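Local coordinates for protein GH3 beta-N-acetylglucosaminidase (Paenibacillaceae, PDB 6K5J) that probably releases N-acetylglucosamine from the non-reducing ends of chitin-derived oligosaccharides by hydrolysing their beta-glycosidic bonds, as a family 3 glycoside hydrolase, at residues Leu28-Asp33 against Ser63-Gln68; Thr229-Phe234 against Asn273-Phe278; Gly253-Arg256 against Gly260-Gly263; Tyr456-Ile459 against Gln464-Leu467; Phe488-Leu493 against Lys497-Ala502. One frame throughout, in Å; residues are numbered along the deposited sequence.

Contact 1. Residues Leu28-Asp33 against Ser63-Gln68; sequences LEASDD and SAELQQ
In the TIM-barrel domain of this family 3 enzyme, the loop that follows strand 21-23 meets the helix that follows the adjacent strand 45-47: Ala30, just ahead of helix 32-39, lies against Glu65 and Leu66 of helix 56-72. The direct polar link is a hydrogen bond from Ala30 N to Glu65 OE1, 2.8 Å long and almost straight at 173°. The N-H does not come in along the rim of the carboxylate but from above it, 46° out of its plane. Glu65 gets there by stretching out: with CG trans to the backbone N (chi1 -178°) and the chain extended beyond, the acid leaves the helix and reaches across to the loop. Its second oxygen is tied to the same residue through a water, which donates to Glu65 OE2 at 2.6 Å and to Ala30 O at 2.7 Å. The carboxylate thus takes the Ala30 N-H directly, and the water bridges its other oxygen to the Ala30 carbonyl. The small methyl of Ala30 packs against the acid, with Ala30 CB 3.5 Å from Glu65 CD, and Leu66 CD2 adds an apolar contact to Ala30 CB at 3.9 Å. Next along the chain, Ser31 caps the helix by accepting a bond from Ala34 N, while Arg35 makes a long, weak ion pair with Glu65 OE2. Engaged at both oxygens, once directly and once through a water, the carboxylate is probably limited in its rotation, and the bonds from a backbone N-H and a water would tend to stabilise its negative charge.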
# COMPACT_ATOMS: atom_id res chain seq x y z
N LEU A 28 4.39 21.01 -5.31
CA LEU A 28 5.78 20.65 -5.05
C LEU A 28 6.44 21.57 -4.03
O LEU A 28 7.45 21.19 -3.43
CB LEU A 28 6.59 20.69 -6.35
CG LEU A 28 6.08 19.75 -7.44
CD1 LEU A 28 6.80 20.02 -8.76
CD2 LEU A 28 6.23 18.29 -7.02
N GLU A 29 5.91 22.78 -3.87
CA GLU A 29 6.15 23.67 -2.75
C GLU A 29 4.82 23.88 -2.05
O GLU A 29 3.76 23.55 -2.59
CB GLU A 29 6.77 25.00 -3.22
CG GLU A 29 8.01 24.79 -4.08
CD GLU A 29 8.52 26.08 -4.73
OE1 GLU A 29 9.67 26.05 -5.21
OE2 GLU A 29 7.79 27.09 -4.75
N ALA A 30 4.86 24.41 -0.83
CA ALA A 30 3.62 24.60 -0.08
C ALA A 30 2.68 25.52 -0.85
O ALA A 30 3.08 26.59 -1.32
CB ALA A 30 3.92 25.19 1.30
N SER A 31 1.43 25.10 -1.01
CA SER A 31 0.45 25.92 -1.70
C SER A 31 -0.22 26.88 -0.71
O SER A 31 -0.05 26.79 0.50
CB SER A 31 -0.59 25.04 -2.38
OG SER A 31 -1.37 24.38 -1.40
N ASP A 32 -1.00 27.82 -1.27
CA ASP A 32 -1.80 28.71 -0.43
C ASP A 32 -2.81 27.92 0.40
O ASP A 32 -3.08 28.27 1.55
CB ASP A 32 -2.53 29.74 -1.30
CG ASP A 32 -1.59 30.77 -1.90
OD1 ASP A 32 -0.45 30.90 -1.43
OD2 ASP A 32 -2.02 31.45 -2.86
N ASP A 33 -3.38 26.85 -0.17
CA ASP A 33 -4.27 26.00 0.62
C ASP A 33 -3.52 25.37 1.79
O ASP A 33 -4.04 25.29 2.91
CB ASP A 33 -4.88 24.91 -0.26
CG ASP A 33 -6.02 25.41 -1.11
OD1 ASP A 33 -6.43 26.58 -0.94
OD2 ASP A 33 -6.51 24.64 -1.95
N SER A 63 8.91 19.29 2.97
CA SER A 63 8.63 18.96 4.36
C SER A 63 9.17 20.02 5.30
O SER A 63 8.50 20.42 6.26
CB SER A 63 9.21 17.59 4.72
OG SER A 63 8.64 16.55 3.93
N ALA A 64 10.39 20.49 5.05
CA ALA A 64 10.96 21.52 5.92
C ALA A 64 10.18 22.82 5.83
O ALA A 64 10.01 23.53 6.83
CB ALA A 64 12.43 21.74 5.57
N GLU A 65 9.69 23.15 4.62
CA GLU A 65 8.87 24.34 4.44
C GLU A 65 7.57 24.24 5.22
O GLU A 65 7.18 25.19 5.91
CB GLU A 65 8.57 24.57 2.95
CG GLU A 65 7.75 25.85 2.69
CD GLU A 65 7.32 26.03 1.23
OE1 GLU A 65 7.28 25.03 0.48
OE2 GLU A 65 7.01 27.18 0.84
N LEU A 66 6.88 23.10 5.12
CA LEU A 66 5.64 22.94 5.87
C LEU A 66 5.88 23.07 7.37
O LEU A 66 5.08 23.70 8.08
CB LEU A 66 5.00 21.58 5.55
CG LEU A 66 4.48 21.43 4.11
CD1 LEU A 66 4.14 19.96 3.78
CD2 LEU A 66 3.26 22.34 3.84
N GLN A 67 6.96 22.47 7.88
CA GLN A 67 7.26 22.59 9.30
C GLN A 67 7.61 24.02 9.68
O GLN A 67 7.26 24.49 10.77
CB GLN A 67 8.40 21.64 9.66
CG GLN A 67 8.06 20.17 9.42
CD GLN A 67 7.13 19.59 10.46
OE1 GLN A 67 6.53 20.32 11.27
NE2 GLN A 67 6.98 18.27 10.43
N GLN A 68 8.29 24.74 8.78
CA GLN A 68 8.61 26.13 9.05
C GLN A 68 7.36 26.99 9.10
O GLN A 68 7.25 27.89 9.94
CB GLN A 68 9.58 26.64 7.98
CG GLN A 68 9.96 28.11 8.12
CD GLN A 68 10.90 28.53 7.01
OE1 GLN A 68 11.02 27.85 5.99
NE2 GLN A 68 11.57 29.67 7.20
O HOH W 1 5.44 27.88 -1.15

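Contact 2. Residues Thr229-Phe234 against Asn273-Phe278; sequences TAHVLF and NAISKF
His231 turns its imidazole face onto Ile275, whose CG1 stands over the middle of the ring. The distance from Ile275 CG1 to the ring centroid of His231 is 3.4 Å, only 10° off the ring normal, which makes this a CH-pi contact. Two torsions bring the partners together. His231 has CG trans to its own carbonyl carbon (chi1 -58°), and Ile275 places CG1 in the same relation (chi1 -56°), which turns this branch toward the histidine; CD1 continues over the ND1 side, 3.6 Å from His231 ND1. The two side chains cross at about a right angle. His231 is the centre of an inverse gamma turn in the loop leaving barrel strand 226-229, closed by a weak bond from Val232 N to Ala230 O, and the side chain faces helix 273-276 from that bend. Ala274 CB meets His231 CB at 3.4 Å, and a methyl is short enough for the two backbones to come this close. The edge of the imidazole is fixed by polar partners, ND1 by Thr245 OG1 and NE2 by atom O of the 3-sulfinoalanine at position 269. A bound N-acetylglucosamine lies about 7 Å from the histidine side chain.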
# COMPACT_ATOMS: atom_id res chain seq x y z
N THR A 229 -8.35 2.55 10.46
CA THR A 229 -9.56 1.73 10.40
C THR A 229 -9.90 1.35 8.96
O THR A 229 -9.35 1.89 8.00
CB THR A 229 -10.74 2.47 11.04
OG1 THR A 229 -11.06 3.62 10.25
CG2 THR A 229 -10.40 2.92 12.44
N ALA A 230 -10.85 0.41 8.83
CA ALA A 230 -11.43 0.01 7.55
C ALA A 230 -12.87 0.49 7.45
O ALA A 230 -13.64 0.38 8.41
CB ALA A 230 -11.41 -1.51 7.40
N HIS A 231 -13.24 1.00 6.27
CA HIS A 231 -14.63 1.40 5.98
C HIS A 231 -15.46 0.17 5.61
O HIS A 231 -16.02 0.07 4.52
CB HIS A 231 -14.69 2.41 4.84
CG HIS A 231 -13.92 3.68 5.06
ND1 HIS A 231 -13.76 4.27 6.30
CD2 HIS A 231 -13.29 4.49 4.18
CE1 HIS A 231 -13.06 5.38 6.17
NE2 HIS A 231 -12.77 5.54 4.89
N VAL A 232 -15.54 -0.78 6.54
CA VAL A 232 -16.12 -2.10 6.28
C VAL A 232 -17.05 -2.46 7.44
O VAL A 232 -16.75 -2.17 8.60
CB VAL A 232 -15.01 -3.16 6.09
CG1 VAL A 232 -15.57 -4.58 6.03
CG2 VAL A 232 -14.18 -2.83 4.83
N LEU A 233 -18.20 -3.06 7.11
CA LEU A 233 -19.14 -3.51 8.13
C LEU A 233 -18.71 -4.86 8.70
O LEU A 233 -18.36 -5.78 7.96
CB LEU A 233 -20.54 -3.66 7.54
CG LEU A 233 -21.10 -2.41 6.85
CD1 LEU A 233 -22.30 -2.78 5.99
CD2 LEU A 233 -21.48 -1.41 7.93
N PHE A 234 -18.78 -4.97 10.03
CA PHE A 234 -18.50 -6.22 10.75
C PHE A 234 -19.69 -6.50 11.67
O PHE A 234 -19.66 -6.17 12.86
CB PHE A 234 -17.19 -6.13 11.55
CG PHE A 234 -15.96 -5.98 10.69
CD1 PHE A 234 -15.57 -4.73 10.22
CD2 PHE A 234 -15.20 -7.09 10.35
CE1 PHE A 234 -14.45 -4.59 9.41
CE2 PHE A 234 -14.08 -6.96 9.54
CZ PHE A 234 -13.70 -5.71 9.08
N ASN A 273 -16.03 6.31 -1.07
CA ASN A 273 -17.48 6.15 -1.20
C ASN A 273 -18.11 5.54 0.05
O ASN A 273 -19.22 5.90 0.42
CB ASN A 273 -17.82 5.26 -2.41
CG ASN A 273 -17.91 6.04 -3.71
OD1 ASN A 273 -17.44 7.17 -3.80
ND2 ASN A 273 -18.52 5.43 -4.72
N ALA A 274 -17.41 4.60 0.69
CA ALA A 274 -17.99 3.94 1.85
C ALA A 274 -18.42 4.95 2.92
O ALA A 274 -19.37 4.69 3.67
CB ALA A 274 -17.01 2.93 2.43
N ILE A 275 -17.74 6.09 3.00
CA ILE A 275 -18.11 7.16 3.93
C ILE A 275 -18.84 8.30 3.23
O ILE A 275 -19.92 8.70 3.65
CB ILE A 275 -16.87 7.69 4.69
CG1 ILE A 275 -16.13 6.57 5.42
CG2 ILE A 275 -17.30 8.77 5.68
CD1 ILE A 275 -16.96 5.87 6.49
N SER A 276 -18.23 8.86 2.17
CA SER A 276 -18.74 10.10 1.61
C SER A 276 -20.11 9.93 0.98
O SER A 276 -20.92 10.86 1.00
CB SER A 276 -17.77 10.67 0.57
OG SER A 276 -17.51 9.72 -0.44
N LYS A 277 -20.40 8.76 0.41
CA LYS A 277 -21.68 8.55 -0.26
C LYS A 277 -22.77 8.10 0.69
O LYS A 277 -23.95 8.41 0.46
CB LYS A 277 -21.52 7.52 -1.38
CG LYS A 277 -22.79 7.30 -2.21
CD LYS A 277 -22.90 5.86 -2.70
CE LYS A 277 -22.87 5.79 -4.22
NZ LYS A 277 -23.01 4.39 -4.73
N PHE A 278 -22.43 7.39 1.76
CA PHE A 278 -23.43 6.89 2.68
C PHE A 278 -23.58 7.74 3.93
O PHE A 278 -24.65 7.70 4.56
CB PHE A 278 -23.10 5.44 3.10
CG PHE A 278 -23.08 4.46 1.96
CD1 PHE A 278 -21.93 4.25 1.23
CD2 PHE A 278 -24.22 3.74 1.64
CE1 PHE A 278 -21.90 3.33 0.18
CE2 PHE A 278 -24.21 2.82 0.59
CZ PHE A 278 -23.05 2.62 -0.14

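Contact 3. Residues Gly253-Arg256 against Gly260-Gly263; sequences GLLR and GYDG
Helix 249-258 closes with Leu255 O accepting at 3.0 Å from Tyr261 N, six positions later in the chain, after Gly260 has turned the chain into the left-handed region (phi 68°), where a glycine is at ease. The segment then runs on toward barrel strand 264-266, and the side chains of Leu255 and Tyr261 run alongside each other in the same direction, with Leu255 CD1 3.5 Å from Tyr261 CB. Both pack inward on Val227 of strand 226-229 and Ile220 of helix 213-222, and the tyrosine hydroxyl is bonded to Val224 O.

Arg256 bends at chi2 (-118°), which brings the guanidinium alongside the loop with its edge to the carbonyls, where NH1 reaches two oxygens. The bond from Arg256 NH1 to Gly263 O is 2.8 Å and nearly straight at 176°, lying in both the guanidinium and the carbonyl planes. Its partner from Arg256 NH1 to Tyr261 O is longer, 3.2 Å, and comes from above the carbonyl plane. NH2 forms a salt bridge with Asp294 and also meets Gly292 O. Gly263, which carries no side chain to collide with the tyrosine hydroxyl, can lay its N over the centre of the Tyr261 ring. One arginine thus satisfies two carbonyls of the helix-to-strand turn, and its charge, partly offset by the salt bridge to Asp294, would probably polarise both.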
# COMPACT_ATOMS: atom_id res chain seq x y z
N GLY A 253 -14.89 -0.05 21.73
CA GLY A 253 -15.14 -1.34 22.34
C GLY A 253 -14.02 -2.33 22.11
O GLY A 253 -13.38 -2.80 23.06
N LEU A 254 -13.77 -2.65 20.84
CA LEU A 254 -12.86 -3.74 20.52
C LEU A 254 -11.41 -3.29 20.54
O LEU A 254 -10.57 -3.90 21.21
CB LEU A 254 -13.25 -4.33 19.16
CG LEU A 254 -12.40 -5.41 18.51
CD1 LEU A 254 -12.32 -6.64 19.38
CD2 LEU A 254 -12.99 -5.75 17.14
N LEU A 255 -11.08 -2.22 19.80
CA LEU A 255 -9.69 -1.79 19.69
C LEU A 255 -9.18 -1.18 20.99
O LEU A 255 -8.11 -1.56 21.49
CB LEU A 255 -9.55 -0.79 18.54
CG LEU A 255 -8.17 -0.17 18.28
CD1 LEU A 255 -7.08 -1.24 18.16
CD2 LEU A 255 -8.24 0.66 16.98
N ARG A 256 -9.90 -0.20 21.53
CA ARG A 256 -9.47 0.46 22.75
C ARG A 256 -9.75 -0.39 23.99
O ARG A 256 -8.94 -0.44 24.91
CB ARG A 256 -10.16 1.82 22.89
CG ARG A 256 -9.95 2.73 21.69
CD ARG A 256 -9.23 3.95 22.11
NE ARG A 256 -9.12 4.94 21.05
CZ ARG A 256 -7.97 5.35 20.53
NH1 ARG A 256 -6.83 4.83 20.98
NH2 ARG A 256 -7.96 6.28 19.59
N GLY A 260 -7.03 -2.96 24.32
CA GLY A 260 -6.24 -2.06 25.14
C GLY A 260 -5.42 -1.02 24.39
O GLY A 260 -4.45 -0.50 24.94
N TYR A 261 -5.77 -0.72 23.15
CA TYR A 261 -4.94 0.19 22.37
C TYR A 261 -5.21 1.63 22.75
O TYR A 261 -6.33 2.12 22.60
CB TYR A 261 -5.19 -0.01 20.88
CG TYR A 261 -4.21 0.76 20.05
CD1 TYR A 261 -2.85 0.52 20.16
CD2 TYR A 261 -4.64 1.78 19.19
CE1 TYR A 261 -1.93 1.23 19.40
CE2 TYR A 261 -3.72 2.50 18.44
CZ TYR A 261 -2.37 2.22 18.54
OH TYR A 261 -1.47 2.93 17.80
N ASP A 262 -4.19 2.33 23.25
CA ASP A 262 -4.31 3.74 23.61
C ASP A 262 -3.49 4.64 22.68
O ASP A 262 -3.27 5.81 23.00
CB ASP A 262 -3.90 3.95 25.07
CG ASP A 262 -4.31 5.33 25.61
OD1 ASP A 262 -5.41 5.83 25.27
OD2 ASP A 262 -3.52 5.92 26.39
N GLY A 263 -3.05 4.12 21.54
CA GLY A 263 -2.31 4.92 20.58
C GLY A 263 -3.24 5.67 19.65
O GLY A 263 -4.45 5.78 19.86
O HOH W 2 -7.69 2.35 25.73

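Contact 4. Residues Tyr456-Ile459 against Gln464-Leu467; sequences YNAI and QAAL
Gln464 contributes most to this contact, its amide making two hydrogen bonds to the backbone of Tyr456. Gln464 OE1 accepts from Tyr456 N at 2.8 Å and 165°, with the donor in the amide's carbonyl plane and on a lone pair. Beside it, Gln464 NE2 donates to Tyr456 O at 3.0 Å, arriving 43° above that carbonyl's plane while keeping the oxygen close to its own amide plane. The side chain is drawn out straight to do this, CG trans to the backbone N (chi1 -171°) and extended beyond, as suits a residue near the start of helix 462-472 that has to reach back to the end of strand 450-455. A glutamine is apt here because it offers both an acceptor and a donor, the pairing that a neighbouring strand would give to a residue's N-H and C=O. NE2 also bonds to Val431 O, a second partner for the amide.

Ala458, next in buried area, packs its methyl against the same group: Ala458 CB lies 3.5 Å from Gln464 OE1 and 3.8 Å from Gln464 CD. Ala465 closes the contact from the helix, its CB 3.7 Å from Ala458 O and 4.4 Å from Ala458 CB. These small residues allow the short loop and the helix to lie close together, in a domain whose mixed sheet flanked by helices is consistent with the alpha/beta sandwich domain of the family. Because both ends of the amide are engaged in a buried setting, its flip should be disfavoured, and the Tyr456 backbone keeps its polar needs met after the strand ends.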
# COMPACT_ATOMS: atom_id res chain seq x y z
N TYR A 456 -0.83 -9.28 -15.50
CA TYR A 456 -1.04 -8.22 -14.52
C TYR A 456 -2.53 -8.20 -14.20
O TYR A 456 -3.32 -7.62 -14.95
CB TYR A 456 -0.53 -6.88 -15.06
CG TYR A 456 -0.55 -5.73 -14.07
CD1 TYR A 456 -1.74 -5.15 -13.67
CD2 TYR A 456 0.64 -5.21 -13.56
CE1 TYR A 456 -1.75 -4.09 -12.77
CE2 TYR A 456 0.63 -4.14 -12.67
CZ TYR A 456 -0.56 -3.59 -12.28
OH TYR A 456 -0.57 -2.53 -11.40
N ASN A 457 -2.90 -8.87 -13.12
CA ASN A 457 -4.30 -9.05 -12.73
C ASN A 457 -5.16 -9.50 -13.92
O ASN A 457 -6.26 -9.00 -14.15
CB ASN A 457 -4.86 -7.78 -12.09
CG ASN A 457 -4.37 -7.59 -10.66
OD1 ASN A 457 -3.66 -8.45 -10.13
ND2 ASN A 457 -4.75 -6.49 -10.04
N ALA A 458 -4.64 -10.49 -14.65
CA ALA A 458 -5.42 -11.14 -15.71
C ALA A 458 -6.74 -11.70 -15.19
O ALA A 458 -7.72 -11.80 -15.95
CB ALA A 458 -4.59 -12.26 -16.35
N ILE A 459 -6.79 -12.07 -13.91
CA ILE A 459 -8.03 -12.54 -13.29
C ILE A 459 -9.13 -11.47 -13.32
O ILE A 459 -10.32 -11.80 -13.28
CB ILE A 459 -7.75 -13.02 -11.85
CG1 ILE A 459 -9.03 -13.60 -11.23
CG2 ILE A 459 -7.21 -11.86 -10.99
CD1 ILE A 459 -8.82 -14.80 -10.39
N GLN A 464 -7.12 -9.69 -21.46
CA GLN A 464 -5.78 -10.16 -21.17
C GLN A 464 -5.76 -11.68 -20.99
O GLN A 464 -4.90 -12.37 -21.56
CB GLN A 464 -5.24 -9.47 -19.91
CG GLN A 464 -3.77 -9.75 -19.65
CD GLN A 464 -3.30 -9.25 -18.29
OE1 GLN A 464 -2.44 -9.86 -17.68
NE2 GLN A 464 -3.87 -8.14 -17.81
N ALA A 465 -6.70 -12.21 -20.21
CA ALA A 465 -6.72 -13.65 -19.97
C ALA A 465 -7.00 -14.42 -21.25
O ALA A 465 -6.43 -15.50 -21.48
CB ALA A 465 -7.74 -14.00 -18.89
N ALA A 466 -7.87 -13.88 -22.11
CA ALA A 466 -8.20 -14.56 -23.35
C ALA A 466 -7.00 -14.62 -24.29
O ALA A 466 -6.77 -15.64 -24.94
CB ALA A 466 -9.38 -13.86 -24.03
N LEU A 467 -6.22 -13.53 -24.37
CA LEU A 467 -4.99 -13.56 -25.15
C LEU A 467 -4.05 -14.65 -24.65
O LEU A 467 -3.50 -15.43 -25.44
CB LEU A 467 -4.30 -12.20 -25.11
CG LEU A 467 -2.88 -12.13 -25.68
CD1 LEU A 467 -2.86 -12.60 -27.12
CD2 LEU A 467 -2.32 -10.71 -25.58

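Contact 5. Residues Phe488-Leu493 against Lys497-Ala502; sequences FDINAL and KTFFAA
Phe499 lays one ring face against Ile490 and brings its rim to Asp489, so that a single aromatic ring packs on these two residues of the 3-10 segment and on Leu493 just after it. The beta carbon of Ile490 is the contact point: Ile490 CB stands 3.6 Å from the centroid of the Phe499 ring and 5° off its normal, a CH-pi contact over the centre of the face. The rest of the isoleucine runs on obliquely toward the base of the phenylalanine, with Ile490 CD1 4.0 Å from Phe499 CB. The backbone joins in, as Ile490 N is 3.6 Å from Phe499 CZ. At the edge, close to the ring plane, Asp489 CB is 4.0 Å from Phe499 CZ. Leu493 crosses the phenylalanine at about a right angle, touching Phe499 CE2 with CD1 at 4.1 Å. With CG trans to its backbone N (chi1 -176°), Phe499 points its ring out of strand 499-501 to meet the turn. That strand lies between 374-377 and 478-483 in the mixed sheet of what is probably the alpha/beta sandwich domain of the family; Ile490 also rests on Leu376 and the ring on Val481. The beta-branched isoleucine suits its place, since CB is a branch point whose C-H can sit directly over the ring. The ring needs no polar partner, while the polar demand of the Asp489 carboxylate is met by Ser455 and Ile459, outside the two segments.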
# COMPACT_ATOMS: atom_id res chain seq x y z
N PHE A 488 -3.26 -14.88 -8.35
CA PHE A 488 -4.49 -15.63 -8.60
C PHE A 488 -4.88 -15.64 -10.07
O PHE A 488 -5.87 -16.29 -10.42
CB PHE A 488 -5.60 -15.05 -7.71
CG PHE A 488 -5.12 -14.74 -6.31
CD1 PHE A 488 -4.61 -15.75 -5.50
CD2 PHE A 488 -5.14 -13.44 -5.81
CE1 PHE A 488 -4.15 -15.48 -4.21
CE2 PHE A 488 -4.67 -13.16 -4.52
CZ PHE A 488 -4.17 -14.18 -3.72
N ASP A 489 -4.11 -14.96 -10.93
CA ASP A 489 -4.31 -15.06 -12.37
C ASP A 489 -4.39 -16.50 -12.84
O ASP A 489 -5.12 -16.82 -13.78
CB ASP A 489 -3.17 -14.35 -13.11
CG ASP A 489 -3.29 -12.84 -13.08
OD1 ASP A 489 -4.22 -12.33 -12.43
OD2 ASP A 489 -2.44 -12.17 -13.69
N ILE A 490 -3.61 -17.39 -12.21
CA ILE A 490 -3.57 -18.79 -12.65
C ILE A 490 -4.96 -19.41 -12.64
O ILE A 490 -5.24 -20.33 -13.41
CB ILE A 490 -2.60 -19.61 -11.77
CG1 ILE A 490 -2.40 -21.02 -12.32
CG2 ILE A 490 -3.08 -19.67 -10.32
CD1 ILE A 490 -1.38 -21.84 -11.55
N ASN A 491 -5.85 -18.92 -11.75
CA ASN A 491 -7.21 -19.45 -11.64
C ASN A 491 -8.03 -19.21 -12.90
O ASN A 491 -9.02 -19.92 -13.14
CB ASN A 491 -7.94 -18.81 -10.45
CG ASN A 491 -7.39 -19.26 -9.12
OD1 ASN A 491 -6.69 -20.27 -9.04
ND2 ASN A 491 -7.70 -18.52 -8.07
N ALA A 492 -7.65 -18.22 -13.71
CA ALA A 492 -8.32 -17.89 -14.95
C ALA A 492 -7.61 -18.43 -16.18
O ALA A 492 -8.00 -18.10 -17.30
CB ALA A 492 -8.48 -16.37 -15.08
N LEU A 493 -6.57 -19.25 -15.99
CA LEU A 493 -5.68 -19.67 -17.08
C LEU A 493 -5.51 -21.19 -17.10
O LEU A 493 -4.40 -21.71 -16.93
CB LEU A 493 -4.33 -18.97 -16.97
CG LEU A 493 -4.38 -17.44 -16.98
CD1 LEU A 493 -3.01 -16.85 -16.62
CD2 LEU A 493 -4.85 -16.93 -18.35
N LYS A 497 0.62 -23.98 -19.16
CA LYS A 497 1.38 -25.11 -18.62
C LYS A 497 2.42 -24.70 -17.58
O LYS A 497 2.77 -25.52 -16.72
CB LYS A 497 2.08 -25.86 -19.76
CG LYS A 497 1.15 -26.65 -20.65
CD LYS A 497 1.93 -27.33 -21.78
CE LYS A 497 1.04 -27.60 -22.99
NZ LYS A 497 1.84 -27.71 -24.24
N THR A 498 2.93 -23.47 -17.65
CA THR A 498 3.99 -23.00 -16.78
C THR A 498 3.61 -21.62 -16.26
O THR A 498 3.44 -20.70 -17.06
CB THR A 498 5.33 -22.92 -17.52
OG1 THR A 498 5.59 -24.17 -18.17
CG2 THR A 498 6.47 -22.61 -16.56
N PHE A 499 3.48 -21.49 -14.94
CA PHE A 499 3.00 -20.25 -14.32
C PHE A 499 3.88 -19.91 -13.12
O PHE A 499 4.01 -20.72 -12.20
CB PHE A 499 1.53 -20.38 -13.90
CG PHE A 499 0.96 -19.10 -13.33
CD1 PHE A 499 1.10 -18.80 -11.98
CD2 PHE A 499 0.27 -18.21 -14.15
CE1 PHE A 499 0.58 -17.61 -11.45
CE2 PHE A 499 -0.26 -17.03 -13.64
CZ PHE A 499 -0.11 -16.73 -12.26
N PHE A 500 4.44 -18.71 -13.13
CA PHE A 500 5.22 -18.16 -12.03
C PHE A 500 4.46 -17.00 -11.39
O PHE A 500 3.66 -16.34 -12.04
CB PHE A 500 6.58 -17.63 -12.51
CG PHE A 500 7.51 -18.69 -13.01
CD1 PHE A 500 7.48 -19.09 -14.35
CD2 PHE A 500 8.45 -19.28 -12.15
CE1 PHE A 500 8.35 -20.05 -14.82
CE2 PHE A 500 9.31 -20.26 -12.62
CZ PHE A 500 9.26 -20.64 -13.96
N ALA A 501 4.76 -16.73 -10.12
CA ALA A 501 4.28 -15.52 -9.45
C ALA A 501 5.47 -14.68 -9.02
O ALA A 501 6.39 -15.18 -8.36
CB ALA A 501 3.40 -15.85 -8.24
N ALA A 502 5.45 -13.40 -9.39
CA ALA A 502 6.41 -12.43 -8.88
C ALA A 502 5.80 -11.41 -7.93
O ALA A 502 6.56 -10.68 -7.27
CB ALA A 502 7.09 -11.68 -10.05

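Contacts 1, 2 and 3 lie in the TIM-barrel domain, and contacts 4 and 5 further along the chain. Contact 2 lies near the ligand, with the His231 side chain about 7 Å from the bound N-acetylglucosamine, whereas the side chain of Asn457 in contact 4 is about 13 Å from it. Both segments of contact 3 fall within the chain between the two segments of contact 2, the nearest atoms of the two contacts about 6 Å apart. Contact 1 stands away, about 18 Å from contact 2 by nearest atoms. Contacts 4 and 5 touch directly: Asp489 OD1 lies 3.0 Å from Ile459 N, and Asp489 OD2 makes a weak hydrogen bond, of poorer geometry, to Ala458 N, so one aspartate joins the turn and the loop.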